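Long-range contact in aminoglycoside 6-adenylyltransferase (Bacillus subtilis, PDB 2PBE), which transfers the adenylyl group of ATP to the 6-hydroxyl of streptomycin, giving the bacterium resistance to this antibiotic: residues R24-E29 against I47-T52. Residues are numbered along the deposited sequence; the frame is centred on the assembly and turned at random.
Sequences RLVTLE and ISYFVT
The Phe50 ring lies alongside Leu25, both side chains pointing the same way, with Leu25 CD1 3.5 Å from Phe50 CD2 in an oblique approach. At the ring's edge, in its plane, sits the carbonyl oxygen Leu25 O, while Thr27 OG1 comes obliquely to Phe50 CE2, and Tyr115 makes an edge-to-face pair with the same ring. The Tyr49 ring, on the other face of the sheet, takes Val26 CG2 obliquely at 3.7 Å from its CD1.

These residues belong to two neighbouring antiparallel strands in the mixed sheet of a nucleotidyltransferase-clan enzyme, flanked by strands 101-108 and 125-128. Helix 6-19 covers the face of Val26, Leu28, Ile47 and Tyr49, which explains its apolar, largely beta-branched or aromatic make-up; Tyr49 can be buried there because its hydroxyl hydrogen-bonds to Phe13 O. Ile47, with CG1 anti to its carbonyl carbon (chi1 -49°), brings CD1 across to Leu28 CD1, 3.7 Å away. On the opposite face, small Thr27 and Ser48 stand as a hydrogen-bonded pair beside the bulkier Leu25 and Phe50, and a water near the strand ends lies between Ser48 OG and, weakly, Glu29 O.

Backbone bonds join Thr27 and Ser48 in both directions, and Phe50 N reaches Leu25 O in a nearly straight bond of 2.8 Å. Past this pair the regular pattern gives way to a classic beta bulge, in which Arg24 and Leu25 both face Phe50. Arginine suits this partly exposed end: its aliphatic CG rests near Thr52 CG2 while its guanidinium group leaves to form a salt bridge with Asp130. The bulge makes Phe50 O a double acceptor, receiving Arg24 N at 2.9 Å and, more weakly, Leu25 N at 3.3 Å.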
ATOM      1  N   ARG A  24       1.951   7.587 -14.198  1.00 29.83           N
ATOM      2  CA  ARG A  24       2.283   8.408 -13.035  1.00 29.96           C
ATOM      3  C   ARG A  24       1.256   8.336 -11.910  1.00 29.95           C
ATOM      4  O   ARG A  24       1.603   8.429 -10.746  1.00 31.44           O
ATOM      5  CB  ARG A  24       2.450   9.858 -13.489  1.00 28.20           C
ATOM      6  CG  ARG A  24       3.577  10.054 -14.502  1.00 27.41           C
ATOM      7  CD  ARG A  24       4.923  10.072 -13.810  1.00 26.99           C
ATOM      8  NE  ARG A  24       5.748   8.926 -14.150  1.00 25.70           N
ATOM      9  CZ  ARG A  24       6.790   8.538 -13.428  1.00 28.48           C
ATOM     10  NH1 ARG A  24       7.126   9.207 -12.328  1.00 26.88           N
ATOM     11  NH2 ARG A  24       7.504   7.478 -13.800  1.00 30.06           N
ATOM     12  N   LEU A  25      -0.006   8.151 -12.259  1.00 31.16           N
ATOM     13  CA  LEU A  25      -1.081   8.102 -11.273  1.00 31.89           C
ATOM     14  C   LEU A  25      -2.056   6.960 -11.611  1.00 32.21           C
ATOM     15  O   LEU A  25      -2.278   6.650 -12.782  1.00 33.06           O
ATOM     16  CB  LEU A  25      -1.805   9.457 -11.270  1.00 33.38           C
ATOM     17  CG  LEU A  25      -2.689   9.948 -10.114  1.00 36.65           C
ATOM     18  CD1 LEU A  25      -3.975   9.144 -10.045  1.00 39.08           C
ATOM     19  CD2 LEU A  25      -1.933   9.842  -8.803  1.00 38.52           C
ATOM     20  N   VAL A  26      -2.617   6.324 -10.587  1.00 32.05           N
ATOM     21  CA  VAL A  26      -3.563   5.226 -10.768  1.00 31.22           C
ATOM     22  C   VAL A  26      -4.760   5.427  -9.862  1.00 32.75           C
ATOM     23  O   VAL A  26      -4.603   5.674  -8.666  1.00 33.14           O
ATOM     24  CB  VAL A  26      -2.915   3.873 -10.438  1.00 30.14           C
ATOM     25  CG1 VAL A  26      -3.919   2.750 -10.624  1.00 27.55           C
ATOM     26  CG2 VAL A  26      -1.717   3.645 -11.328  1.00 30.51           C
ATOM     27  N   THR A  27      -5.953   5.282 -10.431  1.00 34.78           N
ATOM     28  CA  THR A  27      -7.190   5.468  -9.682  1.00 37.12           C
ATOM     29  C   THR A  27      -8.138   4.317  -9.884  1.00 39.39           C
ATOM     30  O   THR A  27      -8.094   3.659 -10.920  1.00 40.77           O
ATOM     31  CB  THR A  27      -7.907   6.721 -10.133  1.00 37.07           C
ATOM     32  OG1 THR A  27      -7.011   7.829 -10.053  1.00 40.07           O
ATOM     33  CG2 THR A  27      -9.099   6.991  -9.265  1.00 39.66           C
ATOM     34  N   LEU A  28      -8.996   4.078  -8.901  1.00 42.25           N
ATOM     35  CA  LEU A  28      -9.985   3.019  -8.998  1.00 46.31           C
ATOM     36  C   LEU A  28     -11.429   3.529  -8.838  1.00 49.42           C
ATOM     37  O   LEU A  28     -11.696   4.428  -8.045  1.00 49.68           O
ATOM     38  CB  LEU A  28      -9.686   1.942  -7.962  1.00 47.35           C
ATOM     39  CG  LEU A  28     -10.700   0.801  -7.923  1.00 50.69           C
ATOM     40  CD1 LEU A  28     -10.000  -0.541  -8.063  1.00 51.09           C
ATOM     41  CD2 LEU A  28     -11.463   0.880  -6.610  1.00 51.65           C
ATOM     42  N   GLU A  29     -12.338   2.929  -9.609  1.00 52.91           N
ATOM     43  CA  GLU A  29     -13.752   3.296  -9.626  1.00 55.30           C
ATOM     44  C   GLU A  29     -13.925   4.764  -9.964  1.00 56.12           C
ATOM     45  O   GLU A  29     -13.864   5.146 -11.135  1.00 57.63           O
ATOM     46  CB  GLU A  29     -14.407   3.004  -8.281  1.00 57.69           C
ATOM     47  CG  GLU A  29     -14.693   1.539  -8.034  1.00 61.67           C
ATOM     48  CD  GLU A  29     -15.663   1.328  -6.872  1.00 64.65           C
ATOM     49  OE1 GLU A  29     -16.811   1.827  -6.973  1.00 65.69           O
ATOM     50  OE2 GLU A  29     -15.282   0.667  -5.869  1.00 64.68           O
ATOM     51  N   ILE A  47     -10.399   0.818 -13.662  1.00 40.69           N
ATOM     52  CA  ILE A  47      -9.085   1.376 -13.445  1.00 37.17           C
ATOM     53  C   ILE A  47      -8.790   2.543 -14.363  1.00 35.80           C
ATOM     54  O   ILE A  47      -9.254   2.576 -15.497  1.00 37.58           O
ATOM     55  CB  ILE A  47      -8.023   0.299 -13.692  1.00 36.86           C
ATOM     56  CG1 ILE A  47      -8.402  -0.980 -12.936  1.00 36.23           C
ATOM     57  CG2 ILE A  47      -6.648   0.801 -13.270  1.00 36.03           C
ATOM     58  CD1 ILE A  47      -8.468  -0.841 -11.412  1.00 37.30           C
ATOM     59  N   SER A  48      -8.014   3.500 -13.868  1.00 33.24           N
ATOM     60  CA  SER A  48      -7.617   4.662 -14.656  1.00 31.09           C
ATOM     61  C   SER A  48      -6.131   4.911 -14.445  1.00 29.84           C
ATOM     62  O   SER A  48      -5.673   5.045 -13.305  1.00 29.30           O
ATOM     63  CB  SER A  48      -8.373   5.923 -14.217  1.00 31.19           C
ATOM     64  OG  SER A  48      -9.747   5.854 -14.514  1.00 31.33           O
ATOM     65  N   TYR A  49      -5.385   4.971 -15.542  1.00 27.91           N
ATOM     66  CA  TYR A  49      -3.952   5.250 -15.490  1.00 25.56           C
ATOM     67  C   TYR A  49      -3.707   6.638 -16.057  1.00 25.87           C
ATOM     68  O   TYR A  49      -4.050   6.909 -17.209  1.00 25.98           O
ATOM     69  CB  TYR A  49      -3.149   4.271 -16.355  1.00 24.35           C
ATOM     70  CG  TYR A  49      -3.106   2.817 -15.925  1.00 23.16           C
ATOM     71  CD1 TYR A  49      -3.049   2.458 -14.551  1.00 22.82           C
ATOM     72  CD2 TYR A  49      -2.991   1.791 -16.900  1.00 21.36           C
ATOM     73  CE1 TYR A  49      -2.867   1.098 -14.161  1.00 23.04           C
ATOM     74  CE2 TYR A  49      -2.811   0.434 -16.525  1.00 22.32           C
ATOM     75  CZ  TYR A  49      -2.745   0.092 -15.154  1.00 23.88           C
ATOM     76  OH  TYR A  49      -2.539  -1.231 -14.788  1.00 26.20           O
ATOM     77  N   PHE A  50      -3.126   7.525 -15.252  1.00 25.65           N
ATOM     78  CA  PHE A  50      -2.822   8.872 -15.737  1.00 25.95           C
ATOM     79  C   PHE A  50      -1.420   8.727 -16.268  1.00 26.59           C
ATOM     80  O   PHE A  50      -0.501   8.399 -15.513  1.00 28.77           O
ATOM     81  CB  PHE A  50      -2.897   9.883 -14.603  1.00 27.10           C
ATOM     82  CG  PHE A  50      -4.285  10.180 -14.175  1.00 29.44           C
ATOM     83  CD1 PHE A  50      -4.933  11.335 -14.622  1.00 31.95           C
ATOM     84  CD2 PHE A  50      -4.994   9.265 -13.381  1.00 31.00           C
ATOM     85  CE1 PHE A  50      -6.293  11.584 -14.291  1.00 31.97           C
ATOM     86  CE2 PHE A  50      -6.358   9.491 -13.039  1.00 31.43           C
ATOM     87  CZ  PHE A  50      -7.007  10.658 -13.500  1.00 31.64           C
ATOM     88  N   VAL A  51      -1.261   8.966 -17.560  1.00 25.75           N
ATOM     89  CA  VAL A  51       0.017   8.777 -18.211  1.00 27.85           C
ATOM     90  C   VAL A  51       0.628  10.021 -18.840  1.00 30.34           C
ATOM     91  O   VAL A  51      -0.024  11.045 -18.992  1.00 30.91           O
ATOM     92  CB  VAL A  51      -0.113   7.679 -19.288  1.00 27.69           C
ATOM     93  CG1 VAL A  51      -0.801   6.471 -18.699  1.00 26.15           C
ATOM     94  CG2 VAL A  51      -0.915   8.191 -20.481  1.00 24.86           C
ATOM     95  N   THR A  52       1.889   9.906 -19.223  1.00 32.40           N
ATOM     96  CA  THR A  52       2.581  11.019 -19.850  1.00 35.17           C
ATOM     97  C   THR A  52       2.238  11.072 -21.346  1.00 38.11           C
ATOM     98  O   THR A  52       1.811  12.125 -21.847  1.00 40.64           O
ATOM     99  CB  THR A  52       4.108  10.886 -19.674  1.00 33.79           C
ATOM    100  OG1 THR A  52       4.519   9.581 -20.098  1.00 32.85           O
ATOM    101  CG2 THR A  52       4.500  11.100 -18.228  1.00 32.09           C
TER
HETATM  102  O   HOH W   1     -12.190   3.794 -13.819  1.00 78.39           O